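Local coordinates for 433aa long hypothetical phosphoribosylglycinamide formyl transferase (PDB 2DWC), which belongs to the ATP-grasp family, as a PurT-like protein with a Rossmann-like N-terminal domain, and binds adenosine-5'-diphosphate, at residues Leu11-Ile22 against Ile34-Glu44; Pro342-Ala350 against Ala404-Leu413. One frame throughout, in Å; residues are numbered along the deposited sequence.

Contact 1 of 2, residues Leu11-Ile22 against Ile34-Glu44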
loop_
_atom_site.group_PDB
_atom_site.type_symbol
_atom_site.label_atom_id
_atom_site.label_comp_id
_atom_site.label_asym_id
_atom_site.label_seq_id
_atom_site.Cartn_x
_atom_site.Cartn_y
_atom_site.Cartn_z
ATOM N N LEU B 11 11.999 5.678 15.344
ATOM C CA LEU B 11 12.399 4.925 14.160
ATOM C C LEU B 11 13.440 5.732 13.430
ATOM O O LEU B 11 13.331 6.975 13.307
ATOM C CB LEU B 11 11.221 4.714 13.179
ATOM C CG LEU B 11 10.205 3.611 13.516
ATOM C CD1 LEU B 11 9.045 3.691 12.503
ATOM C CD2 LEU B 11 10.855 2.237 13.493
ATOM N N GLY B 12 14.448 5.013 12.937
ATOM C CA GLY B 12 15.468 5.584 12.084
ATOM C C GLY B 12 15.112 5.403 10.612
ATOM O O GLY B 12 13.943 5.171 10.262
ATOM N N THR B 13 16.120 5.469 9.747
ATOM C CA THR B 13 15.889 5.455 8.283
ATOM C C THR B 13 16.639 4.369 7.565
ATOM O O THR B 13 17.853 4.272 7.690
ATOM C CB THR B 13 16.341 6.835 7.700
ATOM O OG1 THR B 13 15.523 7.863 8.267
ATOM C CG2 THR B 13 16.147 6.942 6.141
ATOM N N ALA B 14 15.893 3.568 6.818
ATOM C CA ALA B 14 16.475 2.475 6.019
ATOM C C ALA B 14 17.620 3.004 5.151
ATOM O O ALA B 14 17.582 4.149 4.634
ATOM C CB ALA B 14 15.375 1.893 5.076
ATOM N N THR B 15 18.606 2.119 4.940
ATOM C CA THR B 15 19.803 2.343 4.149
ATOM C C THR B 15 20.876 3.219 4.850
ATOM O O THR B 15 21.964 3.362 4.319
ATOM C CB THR B 15 19.563 2.912 2.703
ATOM O OG1 THR B 15 19.353 4.341 2.713
ATOM C CG2 THR B 15 18.390 2.190 2.024
ATOM N N THR B 16 20.570 3.736 6.043
ATOM C CA THR B 16 21.524 4.550 6.795
ATOM C C THR B 16 21.810 3.816 8.084
ATOM O O THR B 16 21.174 2.808 8.390
ATOM C CB THR B 16 20.974 5.978 7.166
ATOM O OG1 THR B 16 20.025 5.881 8.252
ATOM C CG2 THR B 16 20.287 6.600 5.954
ATOM N N ASP B 17 22.770 4.317 8.853
ATOM C CA ASP B 17 23.067 3.614 10.095
ATOM C C ASP B 17 22.000 3.788 11.184
ATOM O O ASP B 17 22.102 3.148 12.225
ATOM C CB ASP B 17 24.445 4.009 10.641
ATOM C CG ASP B 17 24.436 5.416 11.241
ATOM O OD1 ASP B 17 24.644 5.537 12.449
ATOM O OD2 ASP B 17 24.207 6.387 10.513
ATOM N N SER B 18 20.965 4.604 10.977
ATOM C CA SER B 18 19.939 4.684 12.045
ATOM C C SER B 18 18.789 3.687 11.774
ATOM O O SER B 18 17.830 3.559 12.535
ATOM C CB SER B 18 19.343 6.098 12.146
ATOM O OG SER B 18 18.641 6.456 10.960
ATOM N N ALA B 19 18.897 2.918 10.704
ATOM C CA ALA B 19 17.817 2.010 10.360
ATOM C C ALA B 19 17.412 0.915 11.324
ATOM O O ALA B 19 18.281 0.331 12.007
ATOM C CB ALA B 19 18.169 1.292 9.021
ATOM N N GLN B 20 16.095 0.638 11.364
ATOM C CA GLN B 20 15.592 -0.559 12.040
ATOM C C GLN B 20 15.545 -1.557 10.846
ATOM O O GLN B 20 15.485 -1.131 9.695
ATOM C CB GLN B 20 14.196 -0.381 12.575
ATOM C CG GLN B 20 14.275 0.096 14.035
ATOM C CD GLN B 20 14.791 1.526 14.071
ATOM O OE1 GLN B 20 14.313 2.355 13.315
ATOM N NE2 GLN B 20 15.795 1.794 14.906
ATOM N N LYS B 21 15.532 -2.860 11.124
ATOM C CA LYS B 21 15.595 -3.838 10.023
ATOM C C LYS B 21 14.780 -5.095 10.358
ATOM O O LYS B 21 14.827 -5.597 11.493
ATOM C CB LYS B 21 17.076 -4.260 9.825
ATOM C CG LYS B 21 17.289 -5.240 8.635
ATOM C CD LYS B 21 18.740 -5.779 8.692
ATOM C CE LYS B 21 19.713 -4.639 8.441
ATOM N NZ LYS B 21 21.136 -5.128 8.507
ATOM N N ILE B 22 13.966 -5.539 9.411
ATOM C CA ILE B 22 13.253 -6.801 9.632
ATOM C C ILE B 22 13.822 -7.837 8.685
ATOM O O ILE B 22 14.305 -7.484 7.610
ATOM C CB ILE B 22 11.742 -6.677 9.363
ATOM C CG1 ILE B 22 11.466 -6.233 7.902
ATOM C CG2 ILE B 22 11.138 -5.689 10.406
ATOM C CD1 ILE B 22 9.936 -6.202 7.593
ATOM N N ILE B 34 4.039 -7.174 4.077
ATOM C CA ILE B 34 4.728 -6.692 5.289
ATOM C C ILE B 34 5.902 -5.801 4.803
ATOM O O ILE B 34 6.185 -4.739 5.354
ATOM C CB ILE B 34 5.315 -7.865 6.106
ATOM C CG1 ILE B 34 4.163 -8.721 6.664
ATOM C CG2 ILE B 34 6.205 -7.335 7.268
ATOM C CD1 ILE B 34 4.652 -10.035 7.259
ATOM N N ALA B 35 6.572 -6.218 3.728
ATOM C CA ALA B 35 7.679 -5.418 3.230
ATOM C C ALA B 35 7.208 -4.052 2.760
ATOM O O ALA B 35 7.916 -3.045 2.919
ATOM C CB ALA B 35 8.404 -6.177 2.061
ATOM N N ILE B 36 6.045 -4.015 2.118
ATOM C CA ILE B 36 5.513 -2.730 1.639
ATOM C C ILE B 36 5.197 -1.802 2.817
ATOM O O ILE B 36 5.511 -0.609 2.774
ATOM C CB ILE B 36 4.249 -2.996 0.744
ATOM C CG1 ILE B 36 4.717 -3.469 -0.627
ATOM C CG2 ILE B 36 3.464 -1.688 0.516
ATOM C CD1 ILE B 36 3.586 -3.983 -1.494
ATOM N N GLU B 37 4.589 -2.311 3.884
ATOM C CA GLU B 37 4.365 -1.370 5.022
ATOM C C GLU B 37 5.684 -0.942 5.653
ATOM O O GLU B 37 5.867 0.234 6.046
ATOM C CB GLU B 37 3.503 -2.027 6.076
ATOM C CG GLU B 37 3.209 -1.061 7.257
ATOM C CD GLU B 37 2.398 0.196 6.847
ATOM O OE1 GLU B 37 1.661 0.199 5.803
ATOM O OE2 GLU B 37 2.488 1.172 7.611
ATOM N N ALA B 38 6.628 -1.874 5.715
ATOM C CA ALA B 38 7.953 -1.497 6.279
ATOM C C ALA B 38 8.567 -0.380 5.430
ATOM O O ALA B 38 9.057 0.621 5.941
ATOM C CB ALA B 38 8.878 -2.723 6.294
ATOM N N GLN B 39 8.558 -0.548 4.103
ATOM C CA GLN B 39 9.080 0.529 3.239
ATOM C C GLN B 39 8.341 1.820 3.466
ATOM O O GLN B 39 8.931 2.890 3.437
ATOM C CB GLN B 39 8.956 0.180 1.760
ATOM C CG GLN B 39 9.933 -0.956 1.391
ATOM C CD GLN B 39 11.314 -0.447 0.990
ATOM O OE1 GLN B 39 11.711 0.667 1.307
ATOM N NE2 GLN B 39 12.054 -1.280 0.268
ATOM N N ARG B 40 7.038 1.742 3.664
ATOM C CA ARG B 40 6.258 2.934 3.922
ATOM C C ARG B 40 6.586 3.648 5.243
ATOM O O ARG B 40 6.246 4.826 5.391
ATOM C CB ARG B 40 4.772 2.602 3.850
ATOM C CG ARG B 40 4.260 2.590 2.408
ATOM C CD ARG B 40 2.834 2.085 2.373
ATOM N NE ARG B 40 2.204 2.412 1.068
ATOM C CZ ARG B 40 1.015 1.943 0.719
ATOM N NH1 ARG B 40 0.345 1.110 1.538
ATOM N NH2 ARG B 40 0.452 2.381 -0.395
ATOM N N LEU B 41 7.297 2.961 6.145
ATOM C CA LEU B 41 7.719 3.531 7.428
ATOM C C LEU B 41 9.250 3.750 7.425
ATOM O O LEU B 41 9.839 4.067 8.456
ATOM C CB LEU B 41 7.340 2.585 8.561
ATOM C CG LEU B 41 5.852 2.430 8.835
ATOM C CD1 LEU B 41 5.615 1.415 9.933
ATOM C CD2 LEU B 41 5.312 3.787 9.279
ATOM N N GLY B 42 9.898 3.592 6.262
ATOM C CA GLY B 42 11.332 3.766 6.220
ATOM C C GLY B 42 12.112 2.691 6.978
ATOM O O GLY B 42 13.237 2.950 7.421
ATOM N N VAL B 43 11.525 1.503 7.123
ATOM C CA VAL B 43 12.171 0.392 7.819
ATOM C C VAL B 43 12.884 -0.493 6.780
ATOM O O VAL B 43 12.330 -0.783 5.714
ATOM C CB VAL B 43 11.151 -0.422 8.613
ATOM C CG1 VAL B 43 11.806 -1.715 9.186
ATOM C CG2 VAL B 43 10.660 0.473 9.827
ATOM N N GLU B 44 14.110 -0.905 7.110
ATOM C CA GLU B 44 14.916 -1.682 6.177
ATOM C C GLU B 44 14.415 -3.121 6.149
ATOM O O GLU B 44 14.159 -3.714 7.187
ATOM C CB GLU B 44 16.384 -1.620 6.622
ATOM C CG GLU B 44 17.370 -2.157 5.536
ATOM C CD GLU B 44 18.799 -1.637 5.714
ATOM O OE1 GLU B 44 19.743 -2.434 5.507
ATOM O OE2 GLU B 44 18.983 -0.431 6.029
HETATM O O HOH W 1 11.885 6.079 8.711
HETATM O O HOH W 2 14.144 2.258 10.047
HETATM O O HOH W 3 22.037 -2.693 7.628
#

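Contact 2 of 2, residues Pro342-Ala350 against Ala404-Leu413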
loop_
_atom_site.group_PDB
_atom_site.type_symbol
_atom_site.label_atom_id
_atom_site.label_comp_id
_atom_site.label_asym_id
_atom_site.label_seq_id
_atom_site.Cartn_x
_atom_site.Cartn_y
_atom_site.Cartn_z
ATOM N N PRO B 342 -16.834 -3.266 4.575
ATOM C CA PRO B 342 -16.831 -4.709 4.313
ATOM C C PRO B 342 -16.087 -4.969 2.999
ATOM O O PRO B 342 -16.140 -4.143 2.080
ATOM C CB PRO B 342 -18.326 -5.048 4.172
ATOM C CG PRO B 342 -18.986 -4.069 5.139
ATOM C CD PRO B 342 -18.219 -2.777 4.799
ATOM N N ALA B 343 -15.430 -6.126 2.915
ATOM C CA ALA B 343 -14.683 -6.440 1.680
ATOM C C ALA B 343 -14.491 -7.924 1.546
ATOM O O ALA B 343 -14.830 -8.693 2.435
ATOM C CB ALA B 343 -13.290 -5.692 1.677
ATOM N N ALA B 344 -13.963 -8.341 0.411
ATOM C CA ALA B 344 -13.745 -9.755 0.169
ATOM C C ALA B 344 -12.612 -9.931 -0.811
ATOM O O ALA B 344 -12.254 -8.993 -1.533
ATOM C CB ALA B 344 -15.023 -10.375 -0.462
ATOM N N THR B 345 -12.084 -11.148 -0.859
ATOM C CA THR B 345 -11.026 -11.501 -1.810
ATOM C C THR B 345 -11.408 -12.795 -2.504
ATOM O O THR B 345 -12.255 -13.551 -2.020
ATOM C CB THR B 345 -9.667 -11.792 -1.138
ATOM O OG1 THR B 345 -9.756 -13.030 -0.407
ATOM C CG2 THR B 345 -9.251 -10.662 -0.220
ATOM N N HIS B 346 -10.823 -13.028 -3.673
ATOM C CA HIS B 346 -10.967 -14.299 -4.349
ATOM C C HIS B 346 -9.594 -14.554 -4.994
ATOM O O HIS B 346 -9.014 -13.654 -5.618
ATOM C CB HIS B 346 -12.069 -14.271 -5.412
ATOM C CG HIS B 346 -12.435 -15.641 -5.891
ATOM N ND1 HIS B 346 -11.600 -16.397 -6.692
ATOM C CD2 HIS B 346 -13.498 -16.436 -5.595
ATOM C CE1 HIS B 346 -12.128 -17.599 -6.865
ATOM N NE2 HIS B 346 -13.274 -17.650 -6.207
ATOM N N VAL B 347 -9.054 -15.750 -4.801
ATOM C CA VAL B 347 -7.741 -16.056 -5.372
ATOM C C VAL B 347 -7.724 -16.139 -6.884
ATOM O O VAL B 347 -8.760 -16.327 -7.532
ATOM C CB VAL B 347 -7.195 -17.405 -4.798
ATOM C CG1 VAL B 347 -7.189 -17.332 -3.269
ATOM C CG2 VAL B 347 -8.063 -18.589 -5.280
ATOM N N ILE B 348 -6.524 -15.931 -7.438
ATOM C CA ILE B 348 -6.266 -16.056 -8.874
ATOM C C ILE B 348 -5.188 -17.136 -8.867
ATOM O O ILE B 348 -4.034 -16.895 -8.466
ATOM C CB ILE B 348 -5.731 -14.742 -9.471
ATOM C CG1 ILE B 348 -6.829 -13.643 -9.369
ATOM C CG2 ILE B 348 -5.368 -14.968 -10.925
ATOM C CD1 ILE B 348 -6.310 -12.235 -9.722
ATOM N N LYS B 349 -5.579 -18.351 -9.261
ATOM C CA LYS B 349 -4.649 -19.490 -9.214
ATOM C C LYS B 349 -4.280 -20.010 -10.577
ATOM O O LYS B 349 -5.102 -20.001 -11.485
ATOM C CB LYS B 349 -5.248 -20.652 -8.412
ATOM C CG LYS B 349 -5.754 -20.284 -7.037
ATOM C CD LYS B 349 -5.762 -21.499 -6.113
ATOM C CE LYS B 349 -6.352 -22.725 -6.811
ATOM N NZ LYS B 349 -6.062 -23.963 -6.025
ATOM N N ALA B 350 -3.042 -20.489 -10.712
ATOM C CA ALA B 350 -2.596 -20.990 -12.007
ATOM C C ALA B 350 -3.152 -22.377 -12.238
ATOM O O ALA B 350 -3.193 -23.193 -11.312
ATOM C CB ALA B 350 -1.050 -21.044 -12.063
ATOM N N ALA B 404 -15.702 -9.906 -5.938
ATOM C CA ALA B 404 -14.318 -10.400 -5.964
ATOM C C ALA B 404 -14.274 -11.676 -6.797
ATOM O O ALA B 404 -13.372 -11.889 -7.596
ATOM C CB ALA B 404 -13.796 -10.682 -4.519
ATOM N N GLU B 405 -15.249 -12.557 -6.592
ATOM C CA GLU B 405 -15.295 -13.778 -7.396
ATOM C C GLU B 405 -15.429 -13.485 -8.887
ATOM O O GLU B 405 -14.730 -14.092 -9.728
ATOM C CB GLU B 405 -16.466 -14.659 -6.956
ATOM C CG GLU B 405 -16.545 -15.965 -7.697
ATOM C CD GLU B 405 -17.742 -16.781 -7.236
ATOM O OE1 GLU B 405 -18.788 -16.173 -6.909
ATOM O OE2 GLU B 405 -17.639 -18.023 -7.211
ATOM N N MET B 406 -16.331 -12.561 -9.251
ATOM C CA MET B 406 -16.519 -12.227 -10.644
ATOM C C MET B 406 -15.246 -11.652 -11.271
ATOM O O MET B 406 -14.889 -12.021 -12.378
ATOM C CB MET B 406 -17.693 -11.244 -10.787
ATOM C CG MET B 406 -17.802 -10.634 -12.162
ATOM S SD MET B 406 -19.217 -9.509 -12.303
ATOM C CE MET B 406 -18.587 -7.934 -11.528
ATOM N N VAL B 407 -14.575 -10.740 -10.566
ATOM C CA VAL B 407 -13.322 -10.149 -11.071
ATOM C C VAL B 407 -12.244 -11.233 -11.252
ATOM O O VAL B 407 -11.571 -11.295 -12.293
ATOM C CB VAL B 407 -12.814 -9.025 -10.103
ATOM C CG1 VAL B 407 -11.383 -8.546 -10.521
ATOM C CG2 VAL B 407 -13.779 -7.829 -10.168
ATOM N N ALA B 408 -12.090 -12.117 -10.278
ATOM C CA ALA B 408 -11.087 -13.168 -10.429
ATOM C C ALA B 408 -11.383 -14.038 -11.639
ATOM O O ALA B 408 -10.473 -14.409 -12.386
ATOM C CB ALA B 408 -11.015 -14.036 -9.176
ATOM N N HIS B 409 -12.653 -14.396 -11.817
ATOM C CA HIS B 409 -13.027 -15.244 -12.942
ATOM C C HIS B 409 -12.897 -14.603 -14.326
ATOM O O HIS B 409 -12.946 -15.311 -15.322
ATOM C CB HIS B 409 -14.441 -15.801 -12.718
ATOM C CG HIS B 409 -14.506 -16.827 -11.628
ATOM N ND1 HIS B 409 -15.700 -17.291 -11.108
ATOM C CD2 HIS B 409 -13.528 -17.489 -10.963
ATOM C CE1 HIS B 409 -15.450 -18.192 -10.172
ATOM N NE2 HIS B 409 -14.142 -18.331 -10.064
ATOM N N MET B 410 -12.730 -13.277 -14.392
ATOM C CA MET B 410 -12.536 -12.588 -15.648
ATOM C C MET B 410 -11.080 -12.656 -16.121
ATOM O O MET B 410 -10.760 -12.289 -17.261
ATOM C CB MET B 410 -12.922 -11.119 -15.489
ATOM C CG MET B 410 -14.431 -10.907 -15.355
ATOM S SD MET B 410 -14.772 -9.142 -15.108
ATOM C CE MET B 410 -16.546 -9.058 -15.162
ATOM N N ILE B 411 -10.197 -13.121 -15.242
ATOM C CA ILE B 411 -8.780 -13.165 -15.601
ATOM C C ILE B 411 -8.313 -14.531 -16.101
ATOM O O ILE B 411 -8.629 -15.566 -15.498
ATOM C CB ILE B 411 -7.943 -12.682 -14.393
ATOM C CG1 ILE B 411 -8.249 -11.179 -14.161
ATOM C CG2 ILE B 411 -6.425 -12.902 -14.665
ATOM C CD1 ILE B 411 -7.834 -10.712 -12.824
ATOM N N GLU B 412 -7.621 -14.547 -17.239
ATOM C CA GLU B 412 -7.069 -15.799 -17.780
ATOM C C GLU B 412 -5.559 -15.681 -17.675
ATOM O O GLU B 412 -5.010 -14.569 -17.746
ATOM C CB GLU B 412 -7.437 -15.977 -19.265
ATOM C CG GLU B 412 -8.945 -16.155 -19.451
ATOM C CD GLU B 412 -9.281 -16.626 -20.835
ATOM O OE1 GLU B 412 -8.494 -16.338 -21.756
ATOM O OE2 GLU B 412 -10.337 -17.275 -20.999
ATOM N N LEU B 413 -4.900 -16.817 -17.524
ATOM C CA LEU B 413 -3.438 -16.821 -17.374
ATOM C C LEU B 413 -2.733 -17.792 -18.289
ATOM O O LEU B 413 -3.303 -18.820 -18.692
ATOM C CB LEU B 413 -3.045 -17.221 -15.931
ATOM C CG LEU B 413 -4.052 -17.131 -14.788
ATOM C CD1 LEU B 413 -3.450 -17.692 -13.504
ATOM C CD2 LEU B 413 -4.448 -15.685 -14.583
HETATM O O HOH W 4 -15.067 -19.668 -7.121
#

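Contact 1 of 2, residues Leu11-Ile22 against Ile34-Glu44
Both carboxylate oxygens of Glu-44 are held: Thr-15 N gives its hydrogen to Glu-44 OE2 at 2.8 Å, from above the carboxylate plane, while OE1 takes a salt bridge from Arg-62 and a hydrogen bond from a water that also binds Lys-21 NZ. Glu-44 opens the second strand of a Rossmann-like beta-alpha-beta unit, and its backbone pairs in parallel with Lys-21: Glu-44 N donates to Gln-20 O at 2.9 Å, and Ile-22 N to Glu-44 O at 2.9 Å. With CG anti to the backbone N (chi1 -168°), the extended Glu-44 side chain runs beside that of Lys-21, whose NZ has its own salt bridge to Glu-81.

Helix 29-40 ends in a Schellman motif in which Gly-42 takes the positive phi (68°) that glycine accepts easily. Gly-42 O receives Ala-14 N at 2.8 Å, fastening the type II turn of Thr-13 to Thr-16 to the crossover. The small Ala-14 methyl fits against the backbone, its CB 3.7 Å from Glu-44 N. A water bridges Gly-12 O and Leu-41 O. On the apolar side, branched Ile-22 reaches the helix, its CD1 lying 3.9 Å from both Ala-38 CB and Ile-34 CG2.

Contact 2 of 2, residues Pro342-Ala350 against Ala404-Leu413
His-346 sets its ring against Glu-405 CA and beside the Ala-408 methyl, with its CB against Ala-404 O, where helix 397-409 packs on strand 343-349 of a large mixed beta-sheet. This is alpha/beta packing in the PurT C-terminal region, with the strand and helix segments running nearly parallel, 24° apart, and their axes approaching to 7.1 Å. So close an approach suits alanine on the helix face turned to the sheet. Ala-404 CB rests on the strand backbone, 3.8 Å from Ala-344 O. One turn later Ala-408 CB lies against two atoms at once, 3.5 Å from His-346 ND1 and close to Val-347 O as well.

The imidazole is the main bump on the strand side. Its CG stands anti to the backbone N (chi1 -167°), which carries the ring along the helix surface with His-346 CD2 3.7 Å from Glu-405 CA. ND1 donates to Val-347 O in the ring plane and on a carbonyl lone pair, a bond that fixes the ring's rotation. At the other nitrogen, a water joins NE2 to Glu-405 OE2. On the same side of the ring plane as Glu-405 CA and Ala-408 CB, the His-409 ring meets it obliquely, NE2 near His-346 CE1 and the planes 70° apart.

Beyond the helix the side chains that meet are aliphatic. Ile-348 stands as a branched knob: CG1 packs on the Ala-408 methyl, CD1 meets Ile-411 CD1, the two side chains crossing at about a right angle, and CG2 touches Leu-413 CD2. Val-373 of strand 371-375 also packs on Ile-411. The forked end of Leu-413 divides its contacts too, for while CD2 faces Ile-348, Leu-413 CD1 lies against the strand's end, 3.5 Å from Lys-349 O and 3.7 Å from Ala-350 CA.

In the fold
Contact 1 closes before contact 2 opens along the chain, and the two lie in different parts of the protein, their centres 32 Å apart and their nearest atoms about 14 Å apart. Contact 1 belongs to the four-stranded parallel sheet of the N-terminal domain; contact 2 joins the large mixed sheet to helix 397-409 and strand 412-414. They share no strand or helix, so each joins elements of a separate part of the fold. Their places in the dimer differ as well: residues 11-22 and 34-44 meet the second subunit, including an antiparallel ladder at Leu-11, whereas no other chain touches 342-350 or 404-413, where the side chain of Lys-349 is about 13 Å from the bound ADP.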